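Oxidoreductase YdhF (Escherichia coli, PDB 1OG6) probably acts as an NADP(H)-dependent oxidoreductase of the aldo-keto reductase family, holding its dinucleotide cofactor in an alpha/beta barrel. Local coordinates at residues 98-102 / 103-107; 159-162 / 163-166. One frame throughout, in Å; residues are numbered along the deposited sequence.

In the fold
Both contacts are starts of outer helices of the alpha/beta barrel, each with an N-cap residue (Asp102, Thr161) leading into the first turn. Interaction 1 comes first along the chain, and interaction 2 follows strand 152-158. Their centres lie 18 Å apart and their nearest atoms about 7 Å, so they do not touch. They differ in their relation to the cofactor. Interaction 2 reaches it directly through Asn159, whose side chain is about 8 Å from that of Tyr55, the proton donor by similarity. Interaction 1 stays remote: the side chain of Thr101 is about 13 Å from the bound NADP. Both also meet the second subunit.

Interaction 1. Residues 98-102 / 103-107; sequences HYITD and RDHII
Asp102 O meets the backbone of His105 and Ile106 as the chain turns from the extended stretch at 98-99 into helix 103-116: Ile106 N donates to it at 3.1 Å, with the C=O...N angle at 175°, while His105 N gives it a weak, strongly bent bond. The same His105 N-H is shared with the Asp102 side chain, OD2 lying 3.4 Å from His105 N in a weak capping bond. With CG anti to the backbone N (chi1 167°), the carboxylate turns back over the first turn, which is why aspartate, short and a good acceptor, suits an N-cap.

Just before the cap, Ile100 lies over the His105 imidazole, and the two side chains cross at about a right angle. Ile100 CB sits 3.8 Å from the ring centroid and only 13° off its normal, a CH-pi contact over the face. Its methyl CG2 covers the CG end of the ring, and CD1 reaches the CD2-NE2 side at 3.9 Å from His105 CD2. A beta-branched isoleucine can spread carbon across a flat ring in this way. Ile106 turns inward, its CD1 resting 3.9 Å from Thr101 O, and continues onto Leu125 and Ile127 of strand 122-127.

Arg103 NE forms a salt bridge of 3.4 Å with Asp104 OD1. The buried Thr101 hydroxyl is satisfied by Asp131, with a weak bond to Arg282 of the second subunit.

Two acidic residues at the helix start should interact favourably with its dipole. Glu138, a like-charged neighbour, would tend to raise the pKa of Asp102, but the helix N-terminus and nearby Arg282 of the second subunit would probably offset this. The contact thus combines a weakly bonded polar cap with the CH-pi packing of Ile100 on His105, joining the loop to its helix far from the cofactor.

Interaction 2. Residues 159-162 / 163-166; sequences NFTP and AQFA. With NAP (NADP nicotinamide-adenine-dinucleotide phosphate), chain F.
Gln164 folds back across Thr161, the two side chains crossing obliquely, with Gln164 CG against Thr161 CB and the amide end beside OG1. Kept beside its own backbone N and extended beyond CG (chi2 -162°), the Gln164 chain brings OE1 to 3.3 Å from Thr161 N in a weak but straight bond (167°). This is one half of a capping box; the Thr161 side chain does not return the bond. The backbone of the first turn is held by Phe165 N to Thr161 O, 2.8 Å. Pro162, which has no N-H to offer, fits the first turn of a helix. Replacing Gln164 with an alanine would probably leave Thr161 N without this acceptor and open a gap beside the threonine.

Phe160 presents its ring edge to the backbone of Phe165, CD1 lying 3.8 Å from Phe165 N. Phe160 CB packs 4.2 Å from Phe165 CB. Asn159 turns away from the helix, its ND2 donating to the carboxamide oxygen O7N of NADP at 3.2 Å, while Trp209 NE1 bonds to its OD1 and so helps fix the amide.

Helix 162-169 follows strand 152-158, whose last residue, Ser158, binds NADP, with Pro162 and Phe165 packed on helix 195-201.

Interaction 1. Residues 98-102 / 103-107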
loop_
_atom_site.group_PDB
_atom_site.type_symbol
_atom_site.label_atom_id
_atom_site.label_comp_id
_atom_site.label_asym_id
_atom_site.label_seq_id
_atom_site.Cartn_x
_atom_site.Cartn_y
_atom_site.Cartn_z
ATOM N N HIS C 98 -17.985 -13.389 13.673
ATOM C CA HIS C 98 -16.801 -12.617 14.028
ATOM C C HIS C 98 -15.509 -13.431 13.940
ATOM O O HIS C 98 -15.461 -14.474 13.280
ATOM C CB HIS C 98 -16.961 -12.041 15.440
ATOM C CG HIS C 98 -17.232 -13.073 16.488
ATOM N ND1 HIS C 98 -18.365 -13.857 16.485
ATOM C CD2 HIS C 98 -16.510 -13.463 17.564
ATOM C CE1 HIS C 98 -18.329 -14.685 17.510
ATOM N NE2 HIS C 98 -17.213 -14.467 18.182
ATOM N N TYR C 99 -14.469 -12.939 14.614
ATOM C CA TYR C 99 -13.159 -13.585 14.624
ATOM C C TYR C 99 -12.648 -13.841 16.044
ATOM O O TYR C 99 -12.982 -13.108 16.978
ATOM C CB TYR C 99 -12.129 -12.702 13.916
ATOM C CG TYR C 99 -12.470 -12.276 12.507
ATOM C CD1 TYR C 99 -12.896 -13.200 11.558
ATOM C CD2 TYR C 99 -12.267 -10.960 12.096
ATOM C CE1 TYR C 99 -13.101 -12.829 10.234
ATOM C CE2 TYR C 99 -12.468 -10.579 10.777
ATOM C CZ TYR C 99 -12.880 -11.519 9.851
ATOM O OH TYR C 99 -13.045 -11.160 8.535
ATOM N N ILE C 100 -11.825 -14.878 16.195
ATOM C CA ILE C 100 -11.227 -15.207 17.490
ATOM C C ILE C 100 -9.760 -15.642 17.334
ATOM O O ILE C 100 -9.427 -16.826 17.403
ATOM C CB ILE C 100 -12.004 -16.316 18.219
ATOM C CG1 ILE C 100 -13.502 -16.034 18.148
ATOM C CG2 ILE C 100 -11.576 -16.362 19.687
ATOM C CD1 ILE C 100 -14.357 -17.188 18.597
ATOM N N THR C 101 -8.895 -14.652 17.118
ATOM C CA THR C 101 -7.461 -14.858 16.958
ATOM C C THR C 101 -6.789 -14.787 18.334
ATOM O O THR C 101 -5.611 -14.454 18.455
ATOM C CB THR C 101 -6.850 -13.776 16.032
ATOM O OG1 THR C 101 -7.034 -12.482 16.617
ATOM C CG2 THR C 101 -7.528 -13.792 14.672
ATOM N N ASP C 102 -7.570 -15.101 19.363
ATOM C CA ASP C 102 -7.119 -15.106 20.752
ATOM C C ASP C 102 -6.145 -16.268 20.958
ATOM O O ASP C 102 -6.402 -17.384 20.516
ATOM C CB ASP C 102 -8.346 -15.255 21.664
ATOM C CG ASP C 102 -7.982 -15.579 23.100
ATOM O OD1 ASP C 102 -7.254 -14.776 23.727
ATOM O OD2 ASP C 102 -8.434 -16.637 23.602
ATOM N N ARG C 103 -5.028 -16.003 21.626
ATOM C CA ARG C 103 -4.019 -17.027 21.873
ATOM C C ARG C 103 -4.592 -18.393 22.230
ATOM O O ARG C 103 -4.385 -19.368 21.514
ATOM C CB ARG C 103 -3.066 -16.567 22.984
ATOM C CG ARG C 103 -2.028 -17.608 23.414
ATOM C CD ARG C 103 -2.604 -18.568 24.445
ATOM N NE ARG C 103 -1.724 -19.693 24.751
ATOM C CZ ARG C 103 -0.494 -19.580 25.239
ATOM N NH1 ARG C 103 0.026 -18.383 25.478
ATOM N NH2 ARG C 103 0.217 -20.670 25.493
ATOM N N ASP C 104 -5.306 -18.459 23.346
ATOM C CA ASP C 104 -5.894 -19.708 23.809
ATOM C C ASP C 104 -6.895 -20.335 22.852
ATOM O O ASP C 104 -7.031 -21.554 22.806
ATOM C CB ASP C 104 -6.560 -19.504 25.170
ATOM C CG ASP C 104 -5.596 -19.692 26.324
ATOM O OD1 ASP C 104 -4.593 -18.953 26.396
ATOM O OD2 ASP C 104 -5.840 -20.584 27.162
ATOM N N HIS C 105 -7.607 -19.518 22.090
ATOM C CA HIS C 105 -8.577 -20.078 21.174
ATOM C C HIS C 105 -7.911 -20.872 20.066
ATOM O O HIS C 105 -8.363 -21.959 19.714
ATOM C CB HIS C 105 -9.444 -18.995 20.562
ATOM C CG HIS C 105 -10.329 -19.506 19.476
ATOM N ND1 HIS C 105 -9.854 -19.811 18.220
ATOM C CD2 HIS C 105 -11.639 -19.838 19.475
ATOM C CE1 HIS C 105 -10.835 -20.309 17.489
ATOM N NE2 HIS C 105 -11.928 -20.337 18.228
ATOM N N ILE C 106 -6.842 -20.326 19.506
ATOM C CA ILE C 106 -6.127 -21.017 18.440
ATOM C C ILE C 106 -5.667 -22.384 18.951
ATOM O O ILE C 106 -6.098 -23.417 18.436
ATOM C CB ILE C 106 -4.898 -20.197 17.957
ATOM C CG1 ILE C 106 -5.364 -18.876 17.352
ATOM C CG2 ILE C 106 -4.106 -20.982 16.928
ATOM C CD1 ILE C 106 -4.254 -17.895 17.129
ATOM N N ILE C 107 -4.811 -22.389 19.972
ATOM C CA ILE C 107 -4.302 -23.635 20.537
ATOM C C ILE C 107 -5.450 -24.588 20.858
ATOM O O ILE C 107 -5.268 -25.799 20.937
ATOM C CB ILE C 107 -3.503 -23.384 21.826
ATOM C CG1 ILE C 107 -2.374 -22.395 21.566
ATOM C CG2 ILE C 107 -2.900 -24.674 22.315
ATOM C CD1 ILE C 107 -1.488 -22.177 22.764
#

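Interaction 2. Residues 159-162 / 163-166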
loop_
_atom_site.group_PDB
_atom_site.type_symbol
_atom_site.label_atom_id
_atom_site.label_comp_id
_atom_site.label_asym_id
_atom_site.label_seq_id
_atom_site.Cartn_x
_atom_site.Cartn_y
_atom_site.Cartn_z
ATOM N N ASN C 159 -5.921 -14.740 3.210
ATOM C CA ASN C 159 -6.614 -13.506 2.857
ATOM C C ASN C 159 -6.011 -12.311 3.580
ATOM O O ASN C 159 -6.719 -11.383 3.955
ATOM C CB ASN C 159 -8.091 -13.612 3.198
ATOM C CG ASN C 159 -8.723 -14.849 2.632
ATOM O OD1 ASN C 159 -8.859 -14.995 1.423
ATOM N ND2 ASN C 159 -9.112 -15.759 3.508
ATOM N N PHE C 160 -4.698 -12.343 3.777
ATOM C CA PHE C 160 -3.993 -11.256 4.444
ATOM C C PHE C 160 -3.465 -10.226 3.465
ATOM O O PHE C 160 -2.967 -10.557 2.391
ATOM C CB PHE C 160 -2.796 -11.770 5.246
ATOM C CG PHE C 160 -3.143 -12.296 6.600
ATOM C CD1 PHE C 160 -2.241 -12.167 7.648
ATOM C CD2 PHE C 160 -4.347 -12.941 6.829
ATOM C CE1 PHE C 160 -2.529 -12.672 8.903
ATOM C CE2 PHE C 160 -4.644 -13.453 8.083
ATOM C CZ PHE C 160 -3.732 -13.318 9.126
ATOM N N THR C 161 -3.577 -8.969 3.861
ATOM C CA THR C 161 -3.087 -7.861 3.070
ATOM C C THR C 161 -1.584 -7.954 3.228
ATOM O O THR C 161 -1.107 -8.620 4.149
ATOM C CB THR C 161 -3.583 -6.541 3.663
ATOM O OG1 THR C 161 -4.996 -6.448 3.466
ATOM C CG2 THR C 161 -2.898 -5.347 3.011
ATOM N N PRO C 162 -0.810 -7.331 2.327
ATOM C CA PRO C 162 0.635 -7.440 2.525
ATOM C C PRO C 162 1.053 -6.826 3.870
ATOM O O PRO C 162 2.002 -7.288 4.509
ATOM C CB PRO C 162 1.195 -6.684 1.330
ATOM C CG PRO C 162 0.208 -6.994 0.267
ATOM C CD PRO C 162 -1.114 -6.826 0.977
ATOM N N ALA C 163 0.326 -5.799 4.301
ATOM C CA ALA C 163 0.614 -5.121 5.564
ATOM C C ALA C 163 0.298 -5.993 6.785
ATOM O O ALA C 163 0.970 -5.915 7.817
ATOM C CB ALA C 163 -0.168 -3.823 5.635
ATOM N N GLN C 164 -0.729 -6.823 6.657
ATOM C CA GLN C 164 -1.139 -7.713 7.725
ATOM C C GLN C 164 -0.249 -8.956 7.752
ATOM O O GLN C 164 0.031 -9.515 8.809
ATOM C CB GLN C 164 -2.585 -8.111 7.496
ATOM C CG GLN C 164 -3.394 -7.000 6.874
ATOM C CD GLN C 164 -4.866 -7.219 7.031
ATOM O OE1 GLN C 164 -5.430 -8.170 6.495
ATOM N NE2 GLN C 164 -5.505 -6.340 7.782
ATOM N N PHE C 165 0.179 -9.388 6.572
ATOM C CA PHE C 165 1.053 -10.540 6.431
ATOM C C PHE C 165 2.391 -10.182 7.051
ATOM O O PHE C 165 2.994 -10.987 7.745
ATOM C CB PHE C 165 1.251 -10.849 4.948
ATOM C CG PHE C 165 2.153 -12.022 4.678
ATOM C CD1 PHE C 165 1.621 -13.264 4.362
ATOM C CD2 PHE C 165 3.531 -11.882 4.734
ATOM C CE1 PHE C 165 2.450 -14.348 4.105
ATOM C CE2 PHE C 165 4.368 -12.959 4.479
ATOM C CZ PHE C 165 3.827 -14.192 4.164
ATOM N N ALA C 166 2.854 -8.963 6.786
ATOM C CA ALA C 166 4.131 -8.488 7.315
ATOM C C ALA C 166 4.067 -8.279 8.818
ATOM O O ALA C 166 5.015 -8.603 9.526
ATOM C CB ALA C 166 4.544 -7.195 6.629
HETATM P PA NAP F . -13.954 -23.814 -6.956
HETATM O O1A NAP F . -14.359 -22.624 -7.595
HETATM O O2A NAP F . -12.733 -24.639 -7.307
HETATM O O5B NAP F . -15.160 -24.873 -6.977
HETATM C C5B NAP F . -15.852 -25.064 -8.229
HETATM C C4B NAP F . -17.290 -25.525 -7.810
HETATM O O4B NAP F . -17.968 -25.674 -9.117
HETATM C C3B NAP F . -17.373 -26.942 -7.186
HETATM O O3B NAP F . -18.309 -26.831 -6.119
HETATM C C2B NAP F . -17.884 -27.881 -8.262
HETATM O O2B NAP F . -18.901 -28.771 -7.810
HETATM C C1B NAP F . -18.447 -26.962 -9.386
HETATM N N9A NAP F . -17.983 -27.416 -10.687
HETATM C C8A NAP F . -16.745 -27.858 -11.119
HETATM N N7A NAP F . -16.701 -28.194 -12.395
HETATM C C5A NAP F . -18.000 -27.953 -12.826
HETATM C C6A NAP F . -18.574 -28.122 -14.098
HETATM N N6A NAP F . -17.964 -28.571 -15.213
HETATM N N1A NAP F . -19.935 -27.791 -14.235
HETATM N N3A NAP F . -20.136 -27.136 -11.877
HETATM C C4A NAP F . -18.794 -27.471 -11.767
HETATM O O3 NAP F . -13.775 -23.506 -5.409
HETATM P PN NAP F . -14.745 -23.667 -4.178
HETATM O O1N NAP F . -15.358 -22.516 -3.506
HETATM O O2N NAP F . -14.567 -25.001 -3.526
HETATM O O5D NAP F . -13.490 -23.111 -3.313
HETATM C C5D NAP F . -12.089 -23.555 -3.507
HETATM C C4D NAP F . -11.523 -24.203 -2.254
HETATM O O4D NAP F . -10.804 -23.269 -1.406
HETATM C C3D NAP F . -12.514 -24.973 -1.309
HETATM O O3D NAP F . -12.535 -26.378 -1.587
HETATM O O2D NAP F . -11.382 -25.703 0.788
HETATM C C1D NAP F . -11.163 -23.455 -0.001
HETATM N N1N NAP F . -11.711 -22.154 0.537
HETATM C C2N NAP F . -10.902 -21.272 1.302
HETATM C C3N NAP F . -11.467 -20.097 1.800
HETATM C C7N NAP F . -10.589 -19.147 2.625
HETATM O O7N NAP F . -11.122 -18.150 3.037
HETATM N N7N NAP F . -9.333 -19.413 2.865
HETATM C C4N NAP F . -12.874 -19.759 1.553
HETATM C C5N NAP F . -13.654 -20.666 0.778
HETATM C C6N NAP F . -13.095 -21.872 0.260
HETATM P P2B NAP F . -19.042 -30.308 -8.297
HETATM O O1X NAP F . -18.111 -31.478 -8.000
HETATM O O2X NAP F . -20.493 -30.555 -8.637
HETATM O O3X NAP F . -19.287 -30.460 -6.812
#